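Local coordinates for capsular polysaccharide export system protein KpsC (Thermosulfurimonas dismutans, PDB 6MGB), which acts as a beta-Kdo 2,4-transferase, probably drawing on CMP-Kdo, in building the glycolipid that carries bacterial capsular polysaccharide, at residues S44-W49 with R63-P68; D101-S106 with V171-A176; Y155-L160 with P193-Y198; D234-F239 with L254-E259. All coordinates share one frame; numbering follows the deposited sequence.

In the fold
The contacts span both halves of a GT-B glycosyltransferase. Contact 1 lies at the mixed sheet, where helix 53-65 links strands 45-49 and 69-74. Contact 2, its centre about 20 Å away, joins the loop after strand 90-94 to the end of helix 169-172, elements that follow the two sheets. Contact 3 lies within the parallel sheet and contact 4 joins helix ends beside it; with centres about 14 Å apart they touch, Arg158 probably bonding to His238 O and packing with Leu160 on Phe239. Contact 1 closes first, contacts 2 and 3 alternate along the chain, and contact 4 comes last. The side chains of Leu160 and Leu236 approach bound CMP to about 7 Å, contact 2 to about 11 Å.

Contact 1. Residues S44-W49 with R63-P68; sequences SAVAGW and REWRLP
Val46 and Pro68 are joined by one nearly straight backbone hydrogen bond, from Val46 N to Pro68 O over 3.0 Å with an N-H...O angle of 173°, while the touching parts of 44-49 and 63-68 run at 95° to each other. The methyl of Ala45 also packs against this oxygen, with Ala45 CB 3.4 Å from Pro68 O. One residue earlier, the proline ring rests on the backbone of Ser44, with Pro68 CD 3.7 Å from Ser44 O. Val46 is modelled in two conformers. In the one described, CG1 is anti to the backbone N (chi1 -179°), which turns CG2 towards 63-68, 4.1 Å from Leu67 CD1 and 4.2 Å from Trp65 CE3, and the valine crosses both side chains at about a right angle. Arg66, with positive phi, ends helix 53-65 in a Schellman motif and turns the chain towards Leu67 and Pro68. Backbone hydrogen bonds of Val46 and Gly48 with Leu70 then continue the pairing into strand 69-74. Within the beta-alpha-beta unit of strand 45-49, helix 53-65 and strand 69-74, one directional backbone bond thus begins the parallel pairing, and in this conformer the valine adds a light apolar contact to Leu67 and Trp65.

Contact 2. Residues D101-S106 with V171-A176; sequences DATRPS and VRLGLA
Asp101 lies against Leu173, the two side chains crossing at a slant, and its carboxylate organises the turn on its own side of the contact. Its CB sits 4.1 Å from Leu173 CD1, and CG, anti to the backbone N (chi1 180°), carries the carboxylate past both leucine methyls. At the tip, OD1 comes within 3.7 Å of Leu173 CD2 and accepts two bonds from Thr103: from the backbone N at 2.9 Å, which makes an Asx turn, and from OG1 at 2.6 Å, on the syn lone pair. OD2 is gripped side-on by Arg104, with NE at 2.8 Å and NH2 at 3.0 Å, both nitrogens approaching from the same face of the carboxylate plane. With an alanine here, the Arg104 guanidinium would probably lose its salt-bridge mate and the Thr103 hydroxyl would be left free to turn. Across the contact, Ala102 N donates to Leu173 O over 2.9 Å, while Ala102 CB and Thr103 CG2 pack on Leu175. That leucine has positive phi and is the C-prime residue of the Schellman motif closing the short, weakly bonded helix 169-172. Tyr51 touches both Asp101 and Leu173, and Met265 bonds to the backbone of Gly174. The contact therefore sets the loop that leads from strand 90-94 to helix 107-114 against the end of helix 169-172.

Contact 3. Residues Y155-L160 with P193-Y198; sequences YRERVL and PGAEIY
Arg158, Val159 and Leu160 pair in parallel with Glu196, Ile197 and Tyr198, held by a backbone ladder in which Glu196 N donates to Glu157 O (2.8 Å), Val159 N to Glu196 O (3.0 Å) and Tyr198 N to Val159 O (3.1 Å). On one face of the sheet, Val159 and Ile197 lie side by side, and CG2 of the valine presses tightly on CD1 of the isoleucine at 3.4 Å. On the other, the Tyr198 ring turns its edge to Val159 O and to Arg158 CB, while Leu160 CD1 reaches Tyr198 CB at 3.8 Å. At the solvent end, a bend at chi2 (64°) helps carry the Arg156 guanidinium over Glu196, whose OE2 sits above its face; this is a long salt bridge, NH2 to OE2 3.7 Å, without a directed N-H. One water accepts a hydrogen bond from Arg156 NE (2.6 Å) and donates to Glu157 O and Gly194 O. Farther out, Phe152 meets the Tyr198 ring edge-to-face, and Arg158 is fixed by bonds to Thr153 O and His238 O. Directional backbone bonds therefore set the register, whereas the Arg156-Glu196 pair probably adds only a weak attraction, with a water bridging nearby.

Contact 4. Residues D234-F239 with L254-E259; sequences DLLSHF and LMLGKE
Lys258 sets CG anti to its carbonyl carbon (chi1 -52°), bends at chi2 (-58°) and then runs extended, a course that brings its amine to the carbonyl of Phe239. NZ donates to Phe239 O over 3.0 Å, meeting the oxygen nearly head-on at a C=O...N angle of 163°. The aliphatic part lies beside the same turn, with CD 3.1 Å from Phe239 O and CE 3.3 Å from Leu236 O. Since Ser237 O is only 3.7 Å from NZ, the ammonium is probably favoured by more than one carbonyl dipole near the end of helix 232-236. A methionine in its place would probably leave Phe239 O without this donor and the neighbouring carbonyls without the ammonium. The apolar half is a single touch, CD1 of Leu256 meeting CB of Leu236 at 3.9 Å. Gly257, with positive phi, ends helix 248-255 in a Schellman motif and turns the chain towards Lys258. Leu236 and Phe239 also rest on Leu160 of strand 158-162. The arrangement belongs to the Rossmann-like half of a GT-B enzyme: helix 232-236 leads into strand 241-244, and helix 248-255, which carries the CMP-binding Gln248 and Glu252, leads into the adjacent parallel strand 259-262.

Contact 1. Residues S44-W49 with R63-P68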
# COMPACT_ATOMS: atom_id res chain seq x y z
N SER A 44 20.94 14.23 -9.91
CA SER A 44 20.32 14.69 -8.67
C SER A 44 19.85 13.55 -7.78
O SER A 44 19.45 13.81 -6.64
CB SER A 44 19.14 15.61 -8.98
OG SER A 44 18.13 14.94 -9.71
N ALA A 45 19.89 12.31 -8.26
CA ALA A 45 19.47 11.16 -7.47
C ALA A 45 19.55 9.91 -8.35
O ALA A 45 19.81 9.99 -9.56
CB ALA A 45 18.04 11.30 -6.92
N VAL A 46 19.35 8.77 -7.71
CA VAL A 46 19.16 7.49 -8.38
C VAL A 46 17.87 6.88 -7.84
O VAL A 46 17.51 7.10 -6.69
CB VAL A 46 20.36 6.54 -8.14
CG1 VAL A 46 20.16 5.22 -8.87
CG2 VAL A 46 21.66 7.19 -8.57
N ALA A 47 17.19 6.10 -8.68
CA ALA A 47 15.91 5.53 -8.30
C ALA A 47 15.84 4.07 -8.70
O ALA A 47 16.51 3.63 -9.63
CB ALA A 47 14.74 6.30 -8.94
N GLY A 48 15.01 3.32 -7.98
CA GLY A 48 14.78 1.92 -8.28
C GLY A 48 13.39 1.51 -7.81
O GLY A 48 12.72 2.23 -7.08
N TRP A 49 12.99 0.32 -8.25
CA TRP A 49 11.63 -0.19 -8.04
C TRP A 49 11.70 -1.44 -7.17
O TRP A 49 12.16 -2.49 -7.63
CB TRP A 49 10.95 -0.49 -9.37
CG TRP A 49 9.48 -0.74 -9.23
CD1 TRP A 49 8.88 -1.88 -8.80
CD2 TRP A 49 8.43 0.18 -9.54
NE1 TRP A 49 7.51 -1.73 -8.82
CE2 TRP A 49 7.21 -0.47 -9.27
CE3 TRP A 49 8.39 1.49 -10.02
CZ2 TRP A 49 5.97 0.14 -9.46
CZ3 TRP A 49 7.17 2.10 -10.21
CH2 TRP A 49 5.97 1.43 -9.93
N ARG A 63 24.49 4.66 -2.59
CA ARG A 63 25.45 4.54 -1.50
C ARG A 63 26.85 4.93 -1.96
O ARG A 63 27.49 5.81 -1.37
CB ARG A 63 25.43 3.11 -0.96
CG ARG A 63 25.27 2.99 0.54
CD ARG A 63 24.58 1.67 0.90
NE ARG A 63 25.11 0.53 0.16
CZ ARG A 63 24.38 -0.35 -0.53
NH1 ARG A 63 23.06 -0.25 -0.59
NH2 ARG A 63 24.98 -1.35 -1.17
N GLU A 64 27.34 4.29 -3.02
CA GLU A 64 28.65 4.60 -3.57
C GLU A 64 28.80 6.10 -3.81
O GLU A 64 29.74 6.74 -3.32
CB GLU A 64 28.86 3.86 -4.89
CG GLU A 64 29.54 2.52 -4.77
CD GLU A 64 29.95 1.98 -6.13
OE1 GLU A 64 30.78 2.63 -6.80
OE2 GLU A 64 29.44 0.91 -6.52
N TRP A 65 27.88 6.67 -4.58
CA TRP A 65 28.01 8.01 -5.10
C TRP A 65 27.55 9.09 -4.13
O TRP A 65 27.67 10.28 -4.45
CB TRP A 65 27.20 8.12 -6.39
CG TRP A 65 27.71 7.23 -7.50
CD1 TRP A 65 28.92 6.59 -7.55
CD2 TRP A 65 27.02 6.88 -8.70
NE1 TRP A 65 29.02 5.86 -8.72
CE2 TRP A 65 27.86 6.02 -9.44
CE3 TRP A 65 25.76 7.20 -9.23
CZ2 TRP A 65 27.50 5.49 -10.67
CZ3 TRP A 65 25.40 6.67 -10.46
CH2 TRP A 65 26.26 5.82 -11.16
N ARG A 66 27.04 8.72 -2.96
CA ARG A 66 26.49 9.67 -2.02
C ARG A 66 25.41 10.53 -2.68
O ARG A 66 25.42 11.76 -2.60
CB ARG A 66 27.59 10.54 -1.41
CG ARG A 66 28.54 9.77 -0.51
CD ARG A 66 29.39 10.71 0.33
NE ARG A 66 28.57 11.59 1.16
CZ ARG A 66 28.09 11.27 2.36
NH1 ARG A 66 28.35 10.08 2.90
NH2 ARG A 66 27.35 12.14 3.03
N LEU A 67 24.49 9.86 -3.36
CA LEU A 67 23.31 10.49 -3.94
C LEU A 67 22.05 9.97 -3.25
O LEU A 67 22.03 8.83 -2.76
CB LEU A 67 23.20 10.22 -5.44
CG LEU A 67 24.15 10.97 -6.37
CD1 LEU A 67 24.01 10.46 -7.80
CD2 LEU A 67 23.89 12.47 -6.32
N PRO A 68 20.99 10.76 -3.20
CA PRO A 68 19.73 10.25 -2.65
C PRO A 68 19.22 9.08 -3.48
O PRO A 68 19.36 9.06 -4.71
CB PRO A 68 18.79 11.46 -2.73
CG PRO A 68 19.69 12.65 -2.85
CD PRO A 68 20.88 12.18 -3.60

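Contact 2. Residues D101-S106 with V171-A176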
# COMPACT_ATOMS: atom_id res chain seq x y z
N ASP A 101 8.78 -0.52 4.73
CA ASP A 101 10.02 -0.92 5.39
C ASP A 101 10.04 -0.33 6.79
O ASP A 101 10.39 0.84 6.99
CB ASP A 101 11.24 -0.48 4.58
CG ASP A 101 12.55 -0.87 5.23
OD1 ASP A 101 12.52 -1.48 6.32
OD2 ASP A 101 13.61 -0.58 4.65
N ALA A 102 9.67 -1.15 7.78
CA ALA A 102 9.63 -0.71 9.17
C ALA A 102 10.99 -0.73 9.86
O ALA A 102 11.08 -0.33 11.03
CB ALA A 102 8.66 -1.60 9.96
N THR A 103 12.04 -1.18 9.18
CA THR A 103 13.37 -1.24 9.78
C THR A 103 14.09 0.11 9.75
O THR A 103 15.09 0.27 10.46
CB THR A 103 14.24 -2.28 9.07
OG1 THR A 103 14.63 -1.80 7.78
CG2 THR A 103 13.48 -3.60 8.92
N ARG A 104 13.62 1.06 8.95
CA ARG A 104 14.22 2.39 8.86
C ARG A 104 13.11 3.43 8.81
O ARG A 104 11.94 3.10 8.61
CB ARG A 104 15.08 2.53 7.61
CG ARG A 104 16.13 1.46 7.39
CD ARG A 104 16.68 1.58 5.98
NE ARG A 104 15.63 1.38 4.99
CZ ARG A 104 15.60 1.94 3.78
NH1 ARG A 104 16.56 2.77 3.40
NH2 ARG A 104 14.59 1.68 2.96
N PRO A 105 13.45 4.71 8.98
CA PRO A 105 12.47 5.76 8.69
C PRO A 105 12.10 5.76 7.22
O PRO A 105 12.87 5.33 6.36
CB PRO A 105 13.19 7.05 9.08
CG PRO A 105 14.28 6.62 10.01
CD PRO A 105 14.68 5.25 9.56
N SER A 106 10.89 6.23 6.93
CA SER A 106 10.45 6.55 5.58
C SER A 106 9.89 7.97 5.60
O SER A 106 9.64 8.55 6.66
CB SER A 106 9.39 5.56 5.08
OG SER A 106 8.15 5.77 5.74
N VAL A 171 6.12 -8.08 4.07
CA VAL A 171 6.06 -9.06 5.15
C VAL A 171 7.35 -9.03 5.96
O VAL A 171 7.34 -8.69 7.15
CB VAL A 171 5.79 -10.46 4.58
CG1 VAL A 171 5.91 -11.53 5.67
CG2 VAL A 171 4.41 -10.51 3.95
N ARG A 172 8.48 -9.37 5.34
CA ARG A 172 9.73 -9.45 6.08
C ARG A 172 10.23 -8.06 6.47
O ARG A 172 10.79 -7.89 7.56
CB ARG A 172 10.78 -10.21 5.28
CG ARG A 172 10.58 -11.72 5.35
CD ARG A 172 11.75 -12.49 4.77
NE ARG A 172 11.62 -13.93 5.02
CZ ARG A 172 12.22 -14.60 6.01
NH1 ARG A 172 13.03 -13.98 6.86
NH2 ARG A 172 12.01 -15.90 6.14
N LEU A 173 10.04 -7.06 5.61
CA LEU A 173 10.37 -5.71 6.03
C LEU A 173 9.34 -5.13 6.99
O LEU A 173 9.59 -4.08 7.58
CB LEU A 173 10.53 -4.80 4.81
CG LEU A 173 11.79 -5.03 3.98
CD1 LEU A 173 11.89 -4.07 2.80
CD2 LEU A 173 13.03 -4.88 4.85
N GLY A 174 8.21 -5.81 7.18
CA GLY A 174 7.28 -5.47 8.24
C GLY A 174 7.51 -6.31 9.48
O GLY A 174 6.62 -6.46 10.32
N LEU A 175 8.72 -6.88 9.60
CA LEU A 175 9.16 -7.59 10.80
C LEU A 175 8.51 -8.96 10.97
O LEU A 175 8.58 -9.55 12.05
CB LEU A 175 8.93 -6.74 12.06
CG LEU A 175 9.37 -5.28 11.96
CD1 LEU A 175 9.22 -4.58 13.30
CD2 LEU A 175 10.80 -5.16 11.44
N ALA A 176 7.90 -9.49 9.92
CA ALA A 176 7.25 -10.79 9.95
C ALA A 176 7.99 -11.76 9.03
O ALA A 176 9.05 -11.44 8.48
CB ALA A 176 5.78 -10.64 9.56

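Contact 3. Residues Y155-L160 with P193-Y198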
# COMPACT_ATOMS: atom_id res chain seq x y z
N TYR A 155 -26.12 -11.64 10.88
CA TYR A 155 -25.81 -11.64 12.30
C TYR A 155 -24.96 -12.83 12.74
O TYR A 155 -24.77 -13.04 13.94
CB TYR A 155 -27.10 -11.59 13.14
CG TYR A 155 -28.05 -10.50 12.69
CD1 TYR A 155 -29.21 -10.81 12.00
CD2 TYR A 155 -27.76 -9.17 12.93
CE1 TYR A 155 -30.08 -9.82 11.58
CE2 TYR A 155 -28.62 -8.17 12.52
CZ TYR A 155 -29.78 -8.50 11.84
OH TYR A 155 -30.63 -7.51 11.43
N ARG A 156 -24.43 -13.60 11.79
CA ARG A 156 -23.56 -14.72 12.13
C ARG A 156 -22.17 -14.20 12.48
O ARG A 156 -21.59 -13.40 11.74
CB ARG A 156 -23.49 -15.70 10.96
CG ARG A 156 -22.73 -16.99 11.24
CD ARG A 156 -23.40 -17.82 12.32
NE ARG A 156 -22.83 -19.17 12.40
CZ ARG A 156 -23.30 -20.24 11.76
NH1 ARG A 156 -24.37 -20.14 10.97
NH2 ARG A 156 -22.70 -21.41 11.90
N GLU A 157 -21.62 -14.67 13.60
CA GLU A 157 -20.29 -14.25 14.01
C GLU A 157 -19.25 -14.77 13.03
O GLU A 157 -19.27 -15.96 12.67
CB GLU A 157 -19.99 -14.74 15.43
CG GLU A 157 -18.71 -14.17 16.02
CD GLU A 157 -18.31 -14.85 17.32
OE1 GLU A 157 -19.08 -15.69 17.82
OE2 GLU A 157 -17.21 -14.54 17.83
N ARG A 158 -18.35 -13.90 12.60
CA ARG A 158 -17.36 -14.26 11.59
C ARG A 158 -16.25 -13.23 11.59
O ARG A 158 -16.47 -12.05 11.88
CB ARG A 158 -18.01 -14.36 10.20
CG ARG A 158 -18.73 -13.09 9.80
CD ARG A 158 -19.29 -13.14 8.39
NE ARG A 158 -20.09 -11.95 8.11
CZ ARG A 158 -21.42 -11.91 8.13
NH1 ARG A 158 -22.14 -12.99 8.39
NH2 ARG A 158 -22.04 -10.76 7.87
N VAL A 159 -15.04 -13.68 11.24
CA VAL A 159 -13.88 -12.82 11.11
C VAL A 159 -13.24 -13.08 9.75
O VAL A 159 -13.49 -14.10 9.10
CB VAL A 159 -12.85 -13.04 12.24
CG1 VAL A 159 -13.51 -12.86 13.60
CG2 VAL A 159 -12.21 -14.42 12.14
N LEU A 160 -12.40 -12.13 9.32
CA LEU A 160 -11.77 -12.18 8.01
C LEU A 160 -10.26 -12.17 8.16
O LEU A 160 -9.71 -11.31 8.86
CB LEU A 160 -12.21 -11.01 7.13
CG LEU A 160 -11.67 -11.01 5.70
CD1 LEU A 160 -12.19 -12.21 4.93
CD2 LEU A 160 -12.03 -9.72 4.98
N PRO A 193 -13.58 -18.63 19.03
CA PRO A 193 -14.04 -20.03 18.96
C PRO A 193 -15.41 -20.20 18.33
O PRO A 193 -15.64 -21.21 17.65
CB PRO A 193 -14.04 -20.47 20.43
CG PRO A 193 -14.06 -19.20 21.23
CD PRO A 193 -13.29 -18.22 20.41
N GLY A 194 -16.32 -19.25 18.51
CA GLY A 194 -17.66 -19.38 17.99
C GLY A 194 -17.90 -18.77 16.63
O GLY A 194 -19.04 -18.79 16.15
N ALA A 195 -16.86 -18.24 15.99
CA ALA A 195 -17.01 -17.49 14.75
C ALA A 195 -16.69 -18.35 13.54
O ALA A 195 -15.90 -19.30 13.61
CB ALA A 195 -16.11 -16.26 14.76
N GLU A 196 -17.31 -18.01 12.41
CA GLU A 196 -16.88 -18.54 11.12
C GLU A 196 -15.61 -17.84 10.69
O GLU A 196 -15.43 -16.64 10.93
CB GLU A 196 -17.98 -18.34 10.07
CG GLU A 196 -19.28 -19.04 10.40
CD GLU A 196 -20.28 -19.00 9.25
OE1 GLU A 196 -20.42 -17.93 8.63
OE2 GLU A 196 -20.91 -20.04 8.98
N ILE A 197 -14.72 -18.59 10.04
CA ILE A 197 -13.41 -18.08 9.63
C ILE A 197 -13.40 -17.99 8.11
O ILE A 197 -13.60 -18.99 7.42
CB ILE A 197 -12.27 -18.97 10.13
CG1 ILE A 197 -12.35 -19.14 11.66
CG2 ILE A 197 -10.92 -18.40 9.72
CD1 ILE A 197 -12.36 -17.83 12.44
N TYR A 198 -13.16 -16.78 7.59
CA TYR A 198 -13.03 -16.55 6.17
C TYR A 198 -11.61 -16.08 5.85
O TYR A 198 -11.03 -15.29 6.59
CB TYR A 198 -14.03 -15.50 5.68
CG TYR A 198 -15.47 -15.97 5.70
CD1 TYR A 198 -16.23 -15.89 6.86
CD2 TYR A 198 -16.07 -16.48 4.56
CE1 TYR A 198 -17.54 -16.31 6.89
CE2 TYR A 198 -17.39 -16.91 4.58
CZ TYR A 198 -18.12 -16.82 5.74
OH TYR A 198 -19.43 -17.24 5.77
O HOH W 1 -20.71 -18.66 13.84
O HOH W 2 -15.91 -16.47 19.59

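Contact 4. Residues D234-F239 with L254-E259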
# COMPACT_ATOMS: atom_id res chain seq x y z
N ASP A 234 -16.22 -3.66 -0.29
CA ASP A 234 -17.53 -4.28 -0.11
C ASP A 234 -17.43 -5.51 0.78
O ASP A 234 -18.23 -5.70 1.70
CB ASP A 234 -18.14 -4.64 -1.46
CG ASP A 234 -19.61 -4.99 -1.37
OD1 ASP A 234 -20.25 -4.63 -0.36
OD2 ASP A 234 -20.13 -5.63 -2.31
N LEU A 235 -16.43 -6.36 0.52
CA LEU A 235 -16.23 -7.54 1.35
C LEU A 235 -16.00 -7.16 2.81
O LEU A 235 -16.54 -7.80 3.72
CB LEU A 235 -15.04 -8.35 0.82
CG LEU A 235 -14.71 -9.65 1.55
CD1 LEU A 235 -15.85 -10.65 1.42
CD2 LEU A 235 -13.42 -10.25 1.01
N LEU A 236 -15.20 -6.12 3.04
CA LEU A 236 -14.86 -5.73 4.41
C LEU A 236 -16.08 -5.28 5.20
O LEU A 236 -16.12 -5.45 6.42
CB LEU A 236 -13.80 -4.62 4.39
CG LEU A 236 -12.39 -5.07 4.03
CD1 LEU A 236 -11.53 -3.88 3.63
CD2 LEU A 236 -11.76 -5.81 5.20
N SER A 237 -17.08 -4.72 4.52
CA SER A 237 -18.26 -4.21 5.22
C SER A 237 -19.01 -5.30 5.97
O SER A 237 -19.82 -4.98 6.85
CB SER A 237 -19.20 -3.52 4.23
OG SER A 237 -19.87 -4.48 3.43
N HIS A 238 -18.77 -6.57 5.65
CA HIS A 238 -19.49 -7.67 6.27
C HIS A 238 -18.78 -8.23 7.50
O HIS A 238 -19.22 -9.24 8.04
CB HIS A 238 -19.70 -8.79 5.25
CG HIS A 238 -20.61 -8.42 4.13
ND1 HIS A 238 -21.97 -8.60 4.18
CD2 HIS A 238 -20.35 -7.87 2.92
CE1 HIS A 238 -22.52 -8.18 3.06
NE2 HIS A 238 -21.56 -7.73 2.27
N PHE A 239 -17.69 -7.59 7.93
CA PHE A 239 -16.95 -8.04 9.10
C PHE A 239 -16.72 -6.86 10.03
O PHE A 239 -16.74 -5.70 9.62
CB PHE A 239 -15.60 -8.66 8.70
CG PHE A 239 -15.72 -9.85 7.80
CD1 PHE A 239 -15.74 -11.14 8.32
CD2 PHE A 239 -15.81 -9.69 6.43
CE1 PHE A 239 -15.85 -12.24 7.50
CE2 PHE A 239 -15.92 -10.79 5.59
CZ PHE A 239 -15.95 -12.06 6.13
N LEU A 254 -9.23 -0.34 8.07
CA LEU A 254 -9.16 0.72 9.07
C LEU A 254 -9.93 1.95 8.61
O LEU A 254 -10.61 2.60 9.41
CB LEU A 254 -7.69 1.07 9.34
CG LEU A 254 -7.33 1.66 10.70
CD1 LEU A 254 -7.56 0.66 11.82
CD2 LEU A 254 -5.88 2.11 10.70
N MET A 255 -9.84 2.29 7.32
CA MET A 255 -10.56 3.44 6.80
C MET A 255 -12.07 3.27 6.94
O MET A 255 -12.80 4.27 7.00
CB MET A 255 -10.19 3.65 5.33
CG MET A 255 -8.77 4.16 5.13
SD MET A 255 -8.16 3.98 3.44
CE MET A 255 -9.40 4.90 2.53
N LEU A 256 -12.55 2.03 7.01
CA LEU A 256 -13.97 1.75 7.22
C LEU A 256 -14.31 1.57 8.69
O LEU A 256 -15.44 1.18 9.01
CB LEU A 256 -14.39 0.51 6.43
CG LEU A 256 -14.19 0.58 4.91
CD1 LEU A 256 -14.49 -0.77 4.27
CD2 LEU A 256 -15.06 1.66 4.29
N GLY A 257 -13.37 1.84 9.60
CA GLY A 257 -13.65 1.75 11.02
C GLY A 257 -13.64 0.36 11.60
O GLY A 257 -14.17 0.15 12.69
N LYS A 258 -13.05 -0.61 10.91
CA LYS A 258 -12.99 -1.97 11.41
C LYS A 258 -11.87 -2.12 12.44
O LYS A 258 -10.94 -1.32 12.50
CB LYS A 258 -12.78 -2.96 10.26
CG LYS A 258 -13.77 -2.80 9.12
CD LYS A 258 -15.20 -2.97 9.59
CE LYS A 258 -16.19 -2.81 8.45
NZ LYS A 258 -17.60 -2.94 8.92
N GLU A 259 -11.98 -3.17 13.26
CA GLU A 259 -10.91 -3.54 14.16
C GLU A 259 -9.88 -4.35 13.39
O GLU A 259 -10.19 -5.42 12.85
CB GLU A 259 -11.45 -4.36 15.34
CG GLU A 259 -10.39 -4.80 16.33
CD GLU A 259 -10.97 -5.60 17.48
OE1 GLU A 259 -11.90 -6.40 17.24
OE2 GLU A 259 -10.50 -5.44 18.62